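Protocadherin gamma-B3 (Homo sapiens, PDB 5K8R) probably mediates calcium-dependent cell adhesion through its extracellular cadherin repeats and may help establish and maintain specific neuronal connections in the brain. Local coordinates at residues R172-L182 against T196-D207. Numbering follows the deposited sequence.
With CA (calcium ion), chain J; CA (calcium ion), chain I; CA (calcium ion), chain H.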
loop_
_atom_site.group_PDB
_atom_site.type_symbol
_atom_site.label_atom_id
_atom_site.label_comp_id
_atom_site.label_asym_id
_atom_site.label_seq_id
_atom_site.Cartn_x
_atom_site.Cartn_y
_atom_site.Cartn_z
ATOM N N ARG A 172 -3.254 6.074 13.433
ATOM C CA ARG A 172 -3.948 7.002 12.592
ATOM C C ARG A 172 -5.406 6.986 12.896
ATOM O O ARG A 172 -6.098 7.953 12.740
ATOM C CB ARG A 172 -3.732 6.658 11.143
ATOM C CG ARG A 172 -4.379 7.647 10.219
ATOM C CD ARG A 172 -4.569 7.104 8.821
ATOM N NE ARG A 172 -5.765 6.290 8.675
ATOM C CZ ARG A 172 -7.001 6.758 8.661
ATOM N NH1 ARG A 172 -7.235 8.037 8.785
ATOM N NH2 ARG A 172 -8.005 5.942 8.529
ATOM N N GLU A 173 -5.897 5.841 13.361
ATOM C CA GLU A 173 -7.312 5.710 13.703
ATOM C C GLU A 173 -7.646 6.532 14.947
ATOM O O GLU A 173 -8.781 6.969 15.136
ATOM C CB GLU A 173 -7.674 4.241 13.930
ATOM C CG GLU A 173 -7.546 3.371 12.689
ATOM C CD GLU A 173 -6.124 2.902 12.452
ATOM O OE1 GLU A 173 -5.368 2.770 13.437
ATOM O OE2 GLU A 173 -5.762 2.666 11.280
ATOM N N GLU A 174 -6.636 6.735 15.785
ATOM C CA GLU A 174 -6.754 7.495 17.022
ATOM C C GLU A 174 -6.367 8.958 16.855
ATOM O O GLU A 174 -7.065 9.842 17.360
ATOM C CB GLU A 174 -5.885 6.862 18.115
ATOM C CG GLU A 174 -5.924 7.586 19.453
ATOM C CD GLU A 174 -7.205 7.328 20.226
ATOM O OE1 GLU A 174 -7.973 6.428 19.826
ATOM O OE2 GLU A 174 -7.439 8.024 21.236
ATOM N N GLN A 175 -5.270 9.233 16.151
ATOM C CA GLN A 175 -4.813 10.597 15.922
ATOM C C GLN A 175 -4.002 10.655 14.634
ATOM O O GLN A 175 -2.873 10.148 14.586
ATOM C CB GLN A 175 -3.988 11.095 17.110
ATOM C CG GLN A 175 -3.664 12.578 17.066
ATOM C CD GLN A 175 -2.969 13.058 18.326
ATOM O OE1 GLN A 175 -2.817 12.308 19.290
ATOM N NE2 GLN A 175 -2.542 14.317 18.323
ATOM N N PRO A 176 -4.541 11.253 13.567
ATOM C CA PRO A 176 -3.831 11.254 12.281
ATOM C C PRO A 176 -2.761 12.327 12.151
ATOM O O PRO A 176 -1.982 12.278 11.189
ATOM C CB PRO A 176 -4.959 11.490 11.270
ATOM C CG PRO A 176 -5.948 12.313 12.024
ATOM C CD PRO A 176 -5.887 11.844 13.459
ATOM N N HIS A 177 -2.695 13.288 13.070
ATOM C CA HIS A 177 -1.731 14.375 12.973
ATOM C C HIS A 177 -1.193 14.716 14.354
ATOM O O HIS A 177 -1.928 14.677 15.344
ATOM C CB HIS A 177 -2.357 15.625 12.337
ATOM C CG HIS A 177 -2.817 15.423 10.928
ATOM N ND1 HIS A 177 -3.990 14.771 10.613
ATOM C CD2 HIS A 177 -2.261 15.786 9.748
ATOM C CE1 HIS A 177 -4.136 14.742 9.300
ATOM N NE2 HIS A 177 -3.100 15.352 8.752
ATOM N N HIS A 178 0.094 15.054 14.408
ATOM C CA HIS A 178 0.748 15.513 15.626
ATOM C C HIS A 178 1.511 16.788 15.308
ATOM O O HIS A 178 2.262 16.833 14.331
ATOM C CB HIS A 178 1.699 14.448 16.187
ATOM C CG HIS A 178 1.027 13.155 16.530
ATOM N ND1 HIS A 178 0.557 12.873 17.794
ATOM C CD2 HIS A 178 0.745 12.069 15.772
ATOM C CE1 HIS A 178 0.015 11.668 17.801
ATOM N NE2 HIS A 178 0.115 11.159 16.586
ATOM N N HIS A 179 1.318 17.821 16.123
ATOM C CA HIS A 179 1.920 19.130 15.889
ATOM C C HIS A 179 3.026 19.356 16.913
ATOM O O HIS A 179 2.751 19.557 18.101
ATOM C CB HIS A 179 0.863 20.229 15.954
ATOM C CG HIS A 179 -0.213 20.086 14.923
ATOM N ND1 HIS A 179 -0.088 20.581 13.643
ATOM C CD2 HIS A 179 -1.430 19.494 14.979
ATOM C CE1 HIS A 179 -1.183 20.306 12.956
ATOM N NE2 HIS A 179 -2.013 19.647 13.744
ATOM N N LEU A 180 4.271 19.328 16.448
ATOM C CA LEU A 180 5.445 19.476 17.293
ATOM C C LEU A 180 6.107 20.826 17.048
ATOM O O LEU A 180 5.951 21.438 15.988
ATOM C CB LEU A 180 6.451 18.350 17.030
ATOM C CG LEU A 180 5.884 16.931 16.966
ATOM C CD1 LEU A 180 6.988 15.925 16.680
ATOM C CD2 LEU A 180 5.160 16.586 18.254
ATOM N N VAL A 181 6.857 21.282 18.049
ATOM C CA VAL A 181 7.573 22.551 17.993
ATOM C C VAL A 181 9.043 22.283 18.279
ATOM O O VAL A 181 9.379 21.624 19.270
ATOM C CB VAL A 181 6.998 23.574 18.990
ATOM C CG1 VAL A 181 7.741 24.896 18.880
ATOM C CG2 VAL A 181 5.509 23.774 18.750
ATOM N N LEU A 182 9.914 22.810 17.446
ATOM C CA LEU A 182 11.335 22.657 17.575
ATOM C C LEU A 182 11.985 24.009 17.705
ATOM O O LEU A 182 11.708 24.900 16.965
ATOM C CB LEU A 182 11.868 21.958 16.345
ATOM C CG LEU A 182 13.332 21.692 16.112
ATOM C CD1 LEU A 182 13.857 20.777 17.171
ATOM C CD2 LEU A 182 13.635 21.144 14.760
ATOM N N THR A 196 10.565 26.299 14.617
ATOM C CA THR A 196 9.917 25.726 13.449
ATOM C C THR A 196 8.890 24.709 13.924
ATOM O O THR A 196 9.039 24.108 14.990
ATOM C CB THR A 196 10.924 25.065 12.495
ATOM O OG1 THR A 196 10.235 24.544 11.351
ATOM C CG2 THR A 196 11.665 23.934 13.194
ATOM N N GLN A 197 7.839 24.531 13.132
ATOM C CA GLN A 197 6.759 23.617 13.467
ATOM C C GLN A 197 6.824 22.388 12.571
ATOM O O GLN A 197 7.077 22.497 11.368
ATOM C CB GLN A 197 5.397 24.302 13.330
ATOM C CG GLN A 197 5.168 25.407 14.350
ATOM C CD GLN A 197 3.818 26.077 14.193
ATOM O OE1 GLN A 197 3.142 25.908 13.179
ATOM N NE2 GLN A 197 3.417 26.843 15.201
ATOM N N ILE A 198 6.603 21.220 13.167
ATOM C CA ILE A 198 6.668 19.944 12.464
ATOM C C ILE A 198 5.292 19.303 12.550
ATOM O O ILE A 198 4.846 18.919 13.640
ATOM C CB ILE A 198 7.743 19.019 13.047
ATOM C CG1 ILE A 198 9.105 19.714 13.047
ATOM C CG2 ILE A 198 7.805 17.717 12.261
ATOM C CD1 ILE A 198 10.186 18.928 13.751
ATOM N N ARG A 199 4.616 19.187 11.411
ATOM C CA ARG A 199 3.319 18.519 11.331
ATOM C C ARG A 199 3.562 17.078 10.899
ATOM O O ARG A 199 3.729 16.792 9.710
ATOM C CB ARG A 199 2.378 19.244 10.375
ATOM C CG ARG A 199 1.059 18.513 10.149
ATOM C CD ARG A 199 0.012 19.389 9.471
ATOM N NE ARG A 199 0.477 19.947 8.204
ATOM C CZ ARG A 199 0.832 21.216 8.034
ATOM N NH1 ARG A 199 0.776 22.065 9.052
ATOM N NH2 ARG A 199 1.243 21.639 6.846
ATOM N N VAL A 200 3.594 16.174 11.871
ATOM C CA VAL A 200 3.712 14.747 11.598
ATOM C C VAL A 200 2.350 14.224 11.164
ATOM O O VAL A 200 1.388 14.247 11.939
ATOM C CB VAL A 200 4.226 13.987 12.829
ATOM C CG1 VAL A 200 4.251 12.490 12.554
ATOM C CG2 VAL A 200 5.605 14.488 13.226
ATOM N N ILE A 201 2.264 13.759 9.922
ATOM C CA ILE A 201 1.047 13.159 9.388
ATOM C C ILE A 201 1.217 11.647 9.425
ATOM O O ILE A 201 2.177 11.105 8.862
ATOM C CB ILE A 201 0.749 13.661 7.966
ATOM C CG1 ILE A 201 -0.605 13.137 7.481
ATOM C CG2 ILE A 201 1.872 13.280 7.012
ATOM C CD1 ILE A 201 -1.114 13.824 6.232
ATOM N N VAL A 202 0.295 10.966 10.100
ATOM C CA VAL A 202 0.398 9.527 10.315
ATOM C C VAL A 202 -0.102 8.812 9.064
ATOM O O VAL A 202 -1.290 8.868 8.737
ATOM C CB VAL A 202 -0.389 9.087 11.556
ATOM C CG1 VAL A 202 -0.140 7.615 11.848
ATOM C CG2 VAL A 202 -0.013 9.947 12.753
ATOM N N ALA A 203 0.804 8.134 8.363
ATOM C CA ALA A 203 0.416 7.361 7.192
ATOM C C ALA A 203 -0.341 6.107 7.613
ATOM O O ALA A 203 0.023 5.438 8.584
ATOM C CB ALA A 203 1.646 6.984 6.369
ATOM N N ASP A 204 -1.397 5.787 6.868
ATOM C CA ASP A 204 -2.270 4.677 7.223
ATOM C C ASP A 204 -1.615 3.338 6.916
ATOM O O ASP A 204 -0.923 3.180 5.907
ATOM C CB ASP A 204 -3.598 4.778 6.472
ATOM C CG ASP A 204 -4.578 3.687 6.870
ATOM O OD1 ASP A 204 -4.773 3.474 8.086
ATOM O OD2 ASP A 204 -5.148 3.040 5.968
ATOM N N ALA A 205 -1.844 2.370 7.799
ATOM C CA ALA A 205 -1.477 0.983 7.572
ATOM C C ALA A 205 -2.720 0.112 7.689
ATOM O O ALA A 205 -3.702 0.481 8.338
ATOM C CB ALA A 205 -0.407 0.515 8.564
ATOM N N ASN A 206 -2.671 -1.054 7.051
ATOM C CA ASN A 206 -3.813 -1.968 7.037
ATOM C C ASN A 206 -3.801 -2.859 8.281
ATOM O O ASN A 206 -3.706 -4.084 8.213
ATOM C CB ASN A 206 -3.810 -2.798 5.759
ATOM C CG ASN A 206 -5.136 -3.489 5.515
ATOM O OD1 ASN A 206 -6.193 -2.861 5.565
ATOM N ND2 ASN A 206 -5.088 -4.791 5.267
ATOM N N ASP A 207 -3.907 -2.212 9.440
ATOM C CA ASP A 207 -3.896 -2.901 10.722
ATOM C C ASP A 207 -5.296 -3.172 11.260
ATOM O O ASP A 207 -5.437 -3.554 12.427
ATOM C CB ASP A 207 -3.085 -2.100 11.746
ATOM C CG ASP A 207 -3.474 -0.632 11.789
ATOM O OD1 ASP A 207 -4.608 -0.293 11.393
ATOM O OD2 ASP A 207 -2.638 0.187 12.227
HETATM CA CA CA J . -4.876 1.777 10.038
HETATM CA CA CA I . -4.017 1.654 13.730
HETATM CA CA CA H . -8.365 -2.623 6.573
HETATM O O HOH W 1 -2.550 1.275 15.713
#
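Glu173 and Asp207 jointly hold two calcium ions, each carboxylate bridging the pair with one oxygen on each ion. Asp207 OD1 lies 2.5 Å from the calcium ion of chain J and OD2 equally far from that of chain I. Asp204 OD1 and the carbonyl oxygen of Ala205 also bind the chain J ion; Glu114 and Asp240 complete its site. Arg172 grips Asp204 in a salt bridge, NE to OD1 3.0 Å, the oxygen nearly in the guanidinium plane but approached from above its own carboxylate, the two planes 88° apart. A bend at chi3 (83°) turns NE onto that oxygen, while Asp204 OD2 has Glu241 as partner. A methionine in place of Arg172 would probably leave this metal-bound OD1 without its arginine partner and Asp204 less firmly oriented. Beyond the site the two segments pair as antiparallel strands: Val202 N donates to Pro176 O (2.8 Å, 177° at the hydrogen), and reciprocal bonds link His178 with Val200 and Leu180 with Ile198. Val202 CG2 meets the His178 ring edge at CD2 (3.8 Å), and Leu180 CD1 packs on Val200 CG2 (4.0 Å). This hairpin of the second cadherin repeat, with the calcium ligands in the loops flanking its strands, sits centrally in its sheet, strand 193-203 flanked by 107-113 and strand 177-186 by 138-142, with Leu180, Leu182 and Val200 packed against strand 148-154.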